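RE68036p (Drosophila melanogaster, PDB 1SQH) probably works as an acyltransferase of the GNAT type, perhaps moving an acyl group from an acyl-CoA to glycine. Local coordinates at residues E20-Y25 / F76-Y82; L157-F163 / A261-T267; P168-F174 / R246-L251. All blocks are in the same frame, centred on the assembly; numbering follows the deposited sequence.

Contact 1: residues E20-Y25 / F76-Y82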
loop_
_atom_site.group_PDB
_atom_site.type_symbol
_atom_site.label_atom_id
_atom_site.label_comp_id
_atom_site.label_asym_id
_atom_site.label_seq_id
_atom_site.Cartn_x
_atom_site.Cartn_y
_atom_site.Cartn_z
ATOM N N GLU A 20 13.773 -12.932 -6.717
ATOM C CA GLU A 20 15.157 -12.490 -6.545
ATOM C C GLU A 20 15.163 -11.008 -6.191
ATOM O O GLU A 20 15.954 -10.558 -5.370
ATOM C CB GLU A 20 15.964 -12.691 -7.828
ATOM C CG GLU A 20 16.406 -14.111 -8.091
ATOM C CD GLU A 20 17.302 -14.204 -9.314
ATOM O OE1 GLU A 20 16.814 -14.639 -10.385
ATOM O OE2 GLU A 20 18.496 -13.832 -9.207
ATOM N N LEU A 21 14.285 -10.251 -6.839
ATOM C CA LEU A 21 14.188 -8.820 -6.577
ATOM C C LEU A 21 13.845 -8.606 -5.102
ATOM O O LEU A 21 14.379 -7.703 -4.450
ATOM C CB LEU A 21 13.103 -8.206 -7.451
ATOM C CG LEU A 21 12.964 -6.685 -7.395
ATOM C CD1 LEU A 21 14.271 -6.007 -7.842
ATOM C CD2 LEU A 21 11.794 -6.279 -8.285
ATOM N N LEU A 22 12.944 -9.444 -4.595
ATOM C CA LEU A 22 12.507 -9.389 -3.207
ATOM C C LEU A 22 13.668 -9.623 -2.229
ATOM O O LEU A 22 13.813 -8.883 -1.255
ATOM C CB LEU A 22 11.411 -10.433 -2.968
ATOM C CG LEU A 22 10.980 -10.738 -1.524
ATOM C CD1 LEU A 22 10.401 -9.498 -0.860
ATOM C CD2 LEU A 22 9.931 -11.842 -1.541
ATOM N N ASP A 23 14.491 -10.643 -2.475
ATOM C CA ASP A 23 15.606 -10.906 -1.564
ATOM C C ASP A 23 16.722 -9.874 -1.701
ATOM O O ASP A 23 17.468 -9.626 -0.753
ATOM C CB ASP A 23 16.186 -12.299 -1.776
ATOM C CG ASP A 23 17.217 -12.650 -0.721
ATOM O OD1 ASP A 23 16.834 -12.782 0.461
ATOM O OD2 ASP A 23 18.414 -12.775 -1.063
ATOM N N LEU A 24 16.847 -9.283 -2.885
ATOM C CA LEU A 24 17.864 -8.264 -3.091
ATOM C C LEU A 24 17.566 -7.098 -2.175
ATOM O O LEU A 24 18.461 -6.563 -1.520
ATOM C CB LEU A 24 17.853 -7.750 -4.518
ATOM C CG LEU A 24 18.626 -8.505 -5.577
ATOM C CD1 LEU A 24 18.526 -7.700 -6.870
ATOM C CD2 LEU A 24 20.081 -8.678 -5.153
ATOM N N TYR A 25 16.304 -6.686 -2.145
ATOM C CA TYR A 25 15.940 -5.583 -1.282
ATOM C C TYR A 25 16.053 -6.033 0.163
ATOM O O TYR A 25 16.504 -5.268 1.020
ATOM C CB TYR A 25 14.531 -5.071 -1.599
ATOM C CG TYR A 25 14.514 -4.068 -2.738
ATOM C CD1 TYR A 25 14.646 -4.479 -4.067
ATOM C CD2 TYR A 25 14.443 -2.703 -2.481
ATOM C CE1 TYR A 25 14.714 -3.543 -5.113
ATOM C CE2 TYR A 25 14.510 -1.767 -3.511
ATOM C CZ TYR A 25 14.648 -2.186 -4.823
ATOM O OH TYR A 25 14.746 -1.244 -5.834
ATOM N N PHE A 76 18.613 -6.258 -13.335
ATOM C CA PHE A 76 17.843 -5.795 -12.196
ATOM C C PHE A 76 18.547 -6.027 -10.865
ATOM O O PHE A 76 18.170 -5.440 -9.853
ATOM C CB PHE A 76 16.440 -6.433 -12.193
ATOM C CG PHE A 76 16.398 -7.865 -11.715
ATOM C CD1 PHE A 76 16.317 -8.158 -10.351
ATOM C CD2 PHE A 76 16.388 -8.918 -12.627
ATOM C CE1 PHE A 76 16.220 -9.483 -9.905
ATOM C CE2 PHE A 76 16.292 -10.245 -12.191
ATOM C CZ PHE A 76 16.206 -10.527 -10.827
ATOM N N ARG A 77 19.579 -6.863 -10.873
ATOM C CA ARG A 77 20.325 -7.169 -9.653
ATOM C C ARG A 77 21.377 -6.140 -9.231
ATOM O O ARG A 77 21.601 -5.938 -8.039
ATOM C CB ARG A 77 21.017 -8.526 -9.786
ATOM C CG ARG A 77 20.083 -9.714 -9.836
ATOM C CD ARG A 77 20.771 -10.906 -10.503
ATOM N NE ARG A 77 20.346 -11.044 -11.891
ATOM C CZ ARG A 77 19.386 -11.873 -12.294
ATOM N NH1 ARG A 77 18.764 -12.649 -11.416
ATOM N NH2 ARG A 77 19.021 -11.899 -13.571
ATOM N N THR A 78 22.023 -5.487 -10.186
ATOM C CA THR A 78 23.063 -4.534 -9.826
ATOM C C THR A 78 22.559 -3.304 -9.073
ATOM O O THR A 78 23.197 -2.865 -8.116
ATOM C CB THR A 78 23.851 -4.057 -11.071
ATOM O OG1 THR A 78 23.185 -2.936 -11.657
ATOM C CG2 THR A 78 23.934 -5.164 -12.100
ATOM N N TRP A 79 21.420 -2.751 -9.482
ATOM C CA TRP A 79 20.888 -1.549 -8.823
ATOM C C TRP A 79 19.468 -1.712 -8.285
ATOM O O TRP A 79 18.881 -0.748 -7.782
ATOM C CB TRP A 79 20.886 -0.357 -9.795
ATOM C CG TRP A 79 22.203 -0.068 -10.465
ATOM C CD1 TRP A 79 22.437 0.018 -11.808
ATOM C CD2 TRP A 79 23.450 0.222 -9.822
ATOM N NE1 TRP A 79 23.750 0.346 -12.041
ATOM C CE2 TRP A 79 24.394 0.477 -10.841
ATOM C CE3 TRP A 79 23.860 0.292 -8.484
ATOM C CZ2 TRP A 79 25.731 0.797 -10.561
ATOM C CZ3 TRP A 79 25.193 0.611 -8.206
ATOM C CH2 TRP A 79 26.110 0.857 -9.243
ATOM N N GLY A 80 18.921 -2.920 -8.411
ATOM C CA GLY A 80 17.567 -3.185 -7.951
ATOM C C GLY A 80 16.521 -2.372 -8.702
ATOM O O GLY A 80 15.405 -2.178 -8.218
ATOM N N THR A 81 16.880 -1.913 -9.894
ATOM C CA THR A 81 15.988 -1.089 -10.710
ATOM C C THR A 81 14.705 -1.815 -11.113
ATOM O O THR A 81 14.740 -2.855 -11.775
ATOM C CB THR A 81 16.728 -0.577 -11.986
ATOM O OG1 THR A 81 17.909 0.136 -11.595
ATOM C CG2 THR A 81 15.846 0.366 -12.788
ATOM N N TYR A 82 13.563 -1.264 -10.711
ATOM C CA TYR A 82 12.304 -1.891 -11.054
ATOM C C TYR A 82 11.177 -0.878 -11.184
ATOM O O TYR A 82 11.250 0.254 -10.698
ATOM C CB TYR A 82 11.929 -2.939 -9.999
ATOM C CG TYR A 82 11.070 -2.403 -8.879
ATOM C CD1 TYR A 82 9.681 -2.521 -8.919
ATOM C CD2 TYR A 82 11.643 -1.750 -7.791
ATOM C CE1 TYR A 82 8.882 -2.004 -7.903
ATOM C CE2 TYR A 82 10.849 -1.227 -6.764
ATOM C CZ TYR A 82 9.470 -1.360 -6.828
ATOM O OH TYR A 82 8.694 -0.852 -5.807
#
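Leu21 of helix 15-29 faces Gly80, the positive-phi residue just after the short, weakly bonded helix 76-79, with their CA atoms 6.7 Å apart. The hydroxyl of Tyr25 closes one side of this contact by donating to the carbonyl of Gly80, OH to O 2.6 Å. The carbonyl lies near the plane of the Tyr25 ring, at its edge, whereas the hydroxyl sits 37° above the carbonyl plane. Gly80, having no side chain, lets the Tyr25 ring come close, CE1 lying 4.0 Å from its CA. The same hydroxyl also reaches the edge of the Tyr82 ring, 3.7 Å from OH to CD2. A phenylalanine in place of Tyr25 would probably leave the buried Gly80 oxygen without this donor and the turn less firmly tied to the helix. Apart from helix 76-79, the order strand 10-12, helix 15-29, helix 34-51, strand 67-71, strand 82-87 is consistent with the first half of a GNAT fold, and the contact pins its first helix to the turn leading into strand 82-87. Leu21 forks between the strand and the helix: CD1 packs on Phe76 CD1, and CD2 crosses to Tyr82 CB at 3.8 Å. Leu24 pushes CD1 against the backbone of Arg77, 3.4 Å from its CA. With CG set between backbone N and carbonyl carbon (chi1 77°), Phe76 turns its ring edge to Glu20 CB, 3.7 Å from CZ. Nearer the surface Glu20 OE2 forms a salt bridge with Arg77 NH1, although the hydrogen bond is weak (N-H...O 124°); Arg77 NE is held by Asn75.

Contact 2: residues L157-F163 / A261-T267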
loop_
_atom_site.group_PDB
_atom_site.type_symbol
_atom_site.label_atom_id
_atom_site.label_comp_id
_atom_site.label_asym_id
_atom_site.label_seq_id
_atom_site.Cartn_x
_atom_site.Cartn_y
_atom_site.Cartn_z
ATOM N N LEU A 157 6.944 -0.105 12.912
ATOM C CA LEU A 157 6.941 -0.759 14.219
ATOM C C LEU A 157 7.546 -2.143 14.017
ATOM O O LEU A 157 7.082 -2.908 13.162
ATOM C CB LEU A 157 5.514 -0.885 14.751
ATOM C CG LEU A 157 5.347 -1.565 16.115
ATOM C CD1 LEU A 157 5.821 -0.648 17.247
ATOM C CD2 LEU A 157 3.866 -1.904 16.290
ATOM N N SER A 158 8.585 -2.460 14.790
ATOM C CA SER A 158 9.246 -3.753 14.651
ATOM C C SER A 158 8.278 -4.910 14.874
ATOM O O SER A 158 7.231 -4.762 15.502
ATOM C CB SER A 158 10.428 -3.863 15.621
ATOM O OG SER A 158 9.985 -4.000 16.963
ATOM N N HIS A 159 8.626 -6.067 14.336
ATOM C CA HIS A 159 7.779 -7.227 14.494
ATOM C C HIS A 159 7.728 -7.608 15.977
ATOM O O HIS A 159 6.643 -7.832 16.525
ATOM C CB HIS A 159 8.302 -8.387 13.637
ATOM C CG HIS A 159 7.484 -9.629 13.756
ATOM N ND1 HIS A 159 7.830 -10.669 14.592
ATOM C CD2 HIS A 159 6.311 -9.981 13.182
ATOM C CE1 HIS A 159 6.906 -11.609 14.524
ATOM N NE2 HIS A 159 5.972 -11.214 13.676
ATOM N N GLU A 160 8.894 -7.661 16.624
ATOM C CA GLU A 160 8.968 -7.999 18.044
ATOM C C GLU A 160 8.026 -7.102 18.847
ATOM O O GLU A 160 7.257 -7.576 19.689
ATOM C CB GLU A 160 10.388 -7.815 18.593
ATOM C CG GLU A 160 11.492 -8.475 17.801
ATOM C CD GLU A 160 12.090 -7.543 16.753
ATOM O OE1 GLU A 160 11.342 -7.122 15.845
ATOM O OE2 GLU A 160 13.303 -7.228 16.850
ATOM N N ASP A 161 8.086 -5.798 18.595
ATOM C CA ASP A 161 7.216 -4.888 19.321
ATOM C C ASP A 161 5.759 -5.171 19.019
ATOM O O ASP A 161 4.939 -5.219 19.933
ATOM C CB ASP A 161 7.545 -3.431 18.996
ATOM C CG ASP A 161 8.797 -2.956 19.704
ATOM O OD1 ASP A 161 9.142 -3.552 20.758
ATOM O OD2 ASP A 161 9.425 -1.985 19.222
ATOM N N ALA A 162 5.439 -5.363 17.743
ATOM C CA ALA A 162 4.071 -5.653 17.348
ATOM C C ALA A 162 3.613 -6.979 17.962
ATOM O O ALA A 162 2.487 -7.097 18.449
ATOM C CB ALA A 162 3.963 -5.715 15.825
ATOM N N PHE A 163 4.502 -7.965 17.954
ATOM C CA PHE A 163 4.195 -9.292 18.494
ATOM C C PHE A 163 3.825 -9.268 19.973
ATOM O O PHE A 163 2.888 -9.949 20.394
ATOM C CB PHE A 163 5.393 -10.229 18.288
ATOM C CG PHE A 163 5.119 -11.666 18.659
ATOM C CD1 PHE A 163 5.123 -12.076 19.989
ATOM C CD2 PHE A 163 4.847 -12.611 17.669
ATOM C CE1 PHE A 163 4.863 -13.408 20.326
ATOM C CE2 PHE A 163 4.587 -13.942 17.997
ATOM C CZ PHE A 163 4.595 -14.342 19.326
ATOM N N ALA A 261 1.284 -9.384 13.294
ATOM C CA ALA A 261 2.587 -9.855 13.760
ATOM C C ALA A 261 2.579 -11.294 14.261
ATOM O O ALA A 261 3.577 -12.002 14.148
ATOM C CB ALA A 261 3.119 -8.927 14.855
ATOM N N ARG A 262 1.455 -11.740 14.801
ATOM C CA ARG A 262 1.421 -13.100 15.308
ATOM C C ARG A 262 1.005 -14.106 14.247
ATOM O O ARG A 262 1.097 -15.310 14.455
ATOM C CB ARG A 262 0.501 -13.180 16.522
ATOM C CG ARG A 262 0.971 -12.296 17.653
ATOM C CD ARG A 262 0.656 -12.923 18.982
ATOM N NE ARG A 262 1.189 -12.156 20.105
ATOM C CZ ARG A 262 1.123 -12.564 21.370
ATOM N NH1 ARG A 262 0.548 -13.727 21.662
ATOM N NH2 ARG A 262 1.627 -11.815 22.338
ATOM N N GLY A 263 0.559 -13.602 13.103
ATOM C CA GLY A 263 0.149 -14.480 12.028
ATOM C C GLY A 263 1.228 -14.567 10.970
ATOM O O GLY A 263 1.242 -15.490 10.162
ATOM N N GLU A 264 2.140 -13.601 10.955
ATOM C CA GLU A 264 3.207 -13.631 9.970
ATOM C C GLU A 264 4.367 -12.795 10.467
ATOM O O GLU A 264 4.197 -11.898 11.308
ATOM C CB GLU A 264 2.705 -13.117 8.603
ATOM C CG GLU A 264 2.482 -11.599 8.513
ATOM C CD GLU A 264 1.667 -11.182 7.284
ATOM O OE1 GLU A 264 0.448 -10.931 7.422
ATOM O OE2 GLU A 264 2.247 -11.110 6.180
ATOM N N GLU A 265 5.555 -13.091 9.957
ATOM C CA GLU A 265 6.723 -12.352 10.376
ATOM C C GLU A 265 7.111 -11.201 9.455
ATOM O O GLU A 265 7.767 -11.401 8.445
ATOM C CB GLU A 265 7.927 -13.277 10.536
ATOM C CG GLU A 265 9.136 -12.549 11.129
ATOM C CD GLU A 265 10.378 -13.419 11.236
ATOM O OE1 GLU A 265 10.939 -13.793 10.181
ATOM O OE2 GLU A 265 10.794 -13.729 12.378
ATOM N N ILE A 266 6.675 -10.000 9.801
ATOM C CA ILE A 266 7.051 -8.811 9.055
ATOM C C ILE A 266 6.944 -7.594 9.943
ATOM O O ILE A 266 6.309 -7.615 10.996
ATOM C CB ILE A 266 6.187 -8.548 7.793
ATOM C CG1 ILE A 266 4.757 -9.009 8.025
ATOM C CG2 ILE A 266 6.843 -9.159 6.574
ATOM C CD1 ILE A 266 3.988 -8.144 8.978
ATOM N N THR A 267 7.606 -6.534 9.511
ATOM C CA THR A 267 7.582 -5.269 10.217
ATOM C C THR A 267 6.186 -4.698 10.000
ATOM O O THR A 267 5.652 -4.775 8.893
ATOM C CB THR A 267 8.578 -4.307 9.582
ATOM O OG1 THR A 267 9.807 -5.003 9.354
ATOM C CG2 THR A 267 8.806 -3.101 10.472
HETATM O O HOH W 1 10.389 -5.736 11.984
HETATM O O HOH W 2 10.591 -11.372 14.920
#
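His159 and Phe163 both carry CG anti to the backbone N (chi1 180° for His159), which swings the two rings, one helical turn apart, toward the C-terminal part of helix 248-263 and the chain that leaves it. The His159 ring enters this bend edge first. NE2 donates to Ala261 O at 2.6 Å, on a lone pair in the carbonyl plane though 28° out of the imidazole plane, and more weakly to Glu264 O at 3.0 Å. One N-H is thus shared between carbonyls three residues apart, and its use as a donor means that NE2 carries hydrogen. Ile266 O lies in the ring plane beside CD2, while Glu265 CG sits over the centre of one face in a CH-pi contact, 4.1 Å from the centroid. A water meets ND1, and another joins His159 N to Thr267 OG1, which also bonds Ile31 O. In the GNAT arrangement helix 248-263 follows the strand 234-239 and leads to strand 268-273, here the edge partner of strand 147-157; Leu157 and Leu268 share backbone bonds, so the contact lies at the end of the pair where strand 147-157 finishes and strand 268-273 begins. Beside the histidine the helices meet methyl to methyl, Ala162 CB against Ala261 CB at a tight 3.5 Å. Arg262, bent at chi2, lays its guanidinium flat on the Phe163 ring, planes 16° apart and centres 4.5 Å, an off-centre cation-pi stack. The same group grips Phe163 O side-on, from NE at 2.8 Å and NH2 at 3.0 Å, so ring and carbonyl together fix its rotation. Ser158 N-caps the short helix by accepting from Asp161 N.

Contact 3: residues P168-F174 / R246-L251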
loop_
_atom_site.group_PDB
_atom_site.type_symbol
_atom_site.label_atom_id
_atom_site.label_comp_id
_atom_site.label_asym_id
_atom_site.label_seq_id
_atom_site.Cartn_x
_atom_site.Cartn_y
_atom_site.Cartn_z
ATOM N N PRO A 168 -5.849 -2.465 24.054
ATOM C CA PRO A 168 -6.902 -1.910 24.910
ATOM C C PRO A 168 -8.141 -2.787 25.024
ATOM O O PRO A 168 -8.333 -3.714 24.235
ATOM C CB PRO A 168 -7.213 -0.575 24.243
ATOM C CG PRO A 168 -5.905 -0.195 23.628
ATOM C CD PRO A 168 -5.471 -1.495 23.014
ATOM N N ASP A 169 -8.971 -2.489 26.020
ATOM C CA ASP A 169 -10.206 -3.230 26.231
ATOM C C ASP A 169 -11.344 -2.579 25.474
ATOM O O ASP A 169 -11.467 -1.352 25.442
ATOM C CB ASP A 169 -10.550 -3.289 27.716
ATOM C CG ASP A 169 -9.930 -4.480 28.399
ATOM O OD1 ASP A 169 -8.707 -4.682 28.232
ATOM O OD2 ASP A 169 -10.664 -5.210 29.103
ATOM N N LEU A 170 -12.180 -3.417 24.873
ATOM C CA LEU A 170 -13.325 -2.962 24.097
ATOM C C LEU A 170 -14.562 -2.711 24.962
ATOM O O LEU A 170 -15.020 -3.598 25.681
ATOM C CB LEU A 170 -13.653 -4.018 23.040
ATOM C CG LEU A 170 -14.828 -3.750 22.107
ATOM C CD1 LEU A 170 -14.455 -2.657 21.098
ATOM C CD2 LEU A 170 -15.199 -5.040 21.391
ATOM N N PRO A 171 -15.118 -1.493 24.904
ATOM C CA PRO A 171 -16.310 -1.131 25.678
ATOM C C PRO A 171 -17.522 -2.034 25.388
ATOM O O PRO A 171 -17.770 -2.401 24.233
ATOM C CB PRO A 171 -16.556 0.316 25.260
ATOM C CG PRO A 171 -15.183 0.829 25.061
ATOM C CD PRO A 171 -14.536 -0.298 24.271
ATOM N N SER A 172 -18.267 -2.376 26.442
ATOM C CA SER A 172 -19.449 -3.236 26.349
ATOM C C SER A 172 -20.364 -2.894 25.181
ATOM O O SER A 172 -20.952 -3.787 24.561
ATOM C CB SER A 172 -20.261 -3.161 27.647
ATOM O OG SER A 172 -19.549 -3.718 28.740
ATOM N N GLU A 173 -20.489 -1.605 24.883
ATOM C CA GLU A 173 -21.353 -1.171 23.792
ATOM C C GLU A 173 -20.958 -1.779 22.447
ATOM O O GLU A 173 -21.779 -1.845 21.528
ATOM C CB GLU A 173 -21.331 0.357 23.654
ATOM C CG GLU A 173 -21.545 1.159 24.943
ATOM C CD GLU A 173 -20.254 1.377 25.727
ATOM O OE1 GLU A 173 -19.838 0.461 26.474
ATOM O OE2 GLU A 173 -19.652 2.471 25.583
ATOM N N PHE A 174 -19.714 -2.245 22.335
ATOM C CA PHE A 174 -19.226 -2.793 21.071
ATOM C C PHE A 174 -18.707 -4.229 21.036
ATOM O O PHE A 174 -18.409 -4.832 22.067
ATOM C CB PHE A 174 -18.125 -1.884 20.547
ATOM C CG PHE A 174 -18.504 -0.440 20.523
ATOM C CD1 PHE A 174 -19.319 0.060 19.513
ATOM C CD2 PHE A 174 -18.048 0.422 21.516
ATOM C CE1 PHE A 174 -19.678 1.404 19.484
ATOM C CE2 PHE A 174 -18.396 1.769 21.506
ATOM C CZ PHE A 174 -19.215 2.264 20.488
ATOM N N ARG A 246 -13.838 7.353 21.793
ATOM C CA ARG A 246 -14.177 6.231 22.648
ATOM C C ARG A 246 -12.951 5.313 22.703
ATOM O O ARG A 246 -13.008 4.189 23.207
ATOM C CB ARG A 246 -15.397 5.495 22.092
ATOM C CG ARG A 246 -16.689 6.290 22.210
ATOM C CD ARG A 246 -17.837 5.582 21.513
ATOM N NE ARG A 246 -19.129 6.205 21.779
ATOM C CZ ARG A 246 -19.913 5.871 22.799
ATOM N NH1 ARG A 246 -19.531 4.917 23.646
ATOM N NH2 ARG A 246 -21.080 6.483 22.973
ATOM N N GLY A 247 -11.839 5.823 22.175
ATOM C CA GLY A 247 -10.589 5.079 22.144
ATOM C C GLY A 247 -10.572 3.918 21.156
ATOM O O GLY A 247 -9.679 3.073 21.204
ATOM N N LEU A 248 -11.547 3.876 20.251
ATOM C CA LEU A 248 -11.627 2.790 19.277
ATOM C C LEU A 248 -10.532 2.863 18.213
ATOM O O LEU A 248 -10.022 1.839 17.759
ATOM C CB LEU A 248 -13.010 2.791 18.608
ATOM C CG LEU A 248 -14.217 2.557 19.530
ATOM C CD1 LEU A 248 -15.508 2.679 18.730
ATOM C CD2 LEU A 248 -14.120 1.171 20.178
ATOM N N GLY A 249 -10.170 4.075 17.815
ATOM C CA GLY A 249 -9.141 4.230 16.806
ATOM C C GLY A 249 -7.843 3.585 17.236
ATOM O O GLY A 249 -7.223 2.849 16.467
ATOM N N GLY A 250 -7.435 3.860 18.471
ATOM C CA GLY A 250 -6.206 3.291 18.987
ATOM C C GLY A 250 -6.348 1.798 19.232
ATOM O O GLY A 250 -5.377 1.043 19.130
ATOM N N LEU A 251 -7.564 1.367 19.554
ATOM C CA LEU A 251 -7.815 -0.045 19.810
ATOM C C LEU A 251 -7.646 -0.841 18.517
ATOM O O LEU A 251 -6.970 -1.874 18.500
ATOM C CB LEU A 251 -9.227 -0.240 20.388
ATOM C CG LEU A 251 -9.536 -1.639 20.930
ATOM C CD1 LEU A 251 -10.612 -1.554 21.992
ATOM C CD2 LEU A 251 -9.961 -2.548 19.802
#
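Charge joins the outer edge of this contact, where Glu173 OE2 forms a salt bridge with Arg246 NH1 at 3.1 Å. The oxygen approaches the guanidinium at its edge, near the plane, but the carboxylate itself is turned 62° from it. Arg246 reaches this far because its chain is extended from CG to NE, and Glu173 meets it by bending at chi2 (86°). Aromatic packing comes next. The Phe174 ring takes Leu248 CD1 over one face, 4.2 Å from the centroid and 14° off the normal, with Glu173 CB across the opposite face. Arg246 CD comes to the ring edge, 3.7 Å from CZ, so the arginine passes Phe174 on its way to the glutamate. Gly247-Leu248-Gly249, at the N-terminal end of helix 248-263, resembles the G-x-G of the pyrophosphate-binding signature of GNAT enzymes, consistent with an acyl-CoA site, and the linker 168-174 lies against the leucine and the preceding Arg246. Aliphatic contacts fill the rest. Leu251 runs CD1 along the linker backbone, 3.6 Å from Asp169 O and 3.7 Å from Leu170 CA, and its CG touches Pro168 CB at 4.2 Å. Leu170 CD1 meets Leu248 CD2 at 4.0 Å, and Ile214 of strand 211-216 packs on both leucines and on Phe174. No hydrogen bond crosses between the two segments: Phe174 N donates to Pro171 O, closing the type I turn that brings the chain into strand 174-177, Glu173 of this turn shares backbone bonding with Ser217, and Leu251 N donates to Gly247 O in the first helical turn.

From the N terminus, contact 1 closes first: helix 15-29 is brought back against residues 76-82, enclosing helix 34-51 and strand 67-71 within the first half of the protein. Contact 2 opens only after that loop is finished, at the end of strand 147-157, and spans 97 residues to the tail of helix 248-263. Contact 3 lies wholly within that span, joining the linker 168-174 to the head of the same helix, so the two grip helix 248-263 at opposite ends, their centres about 22 Å apart. Contact 1 is about 42 Å from contact 3, centre to centre, across the centre of the chain, and contact 2 lies between.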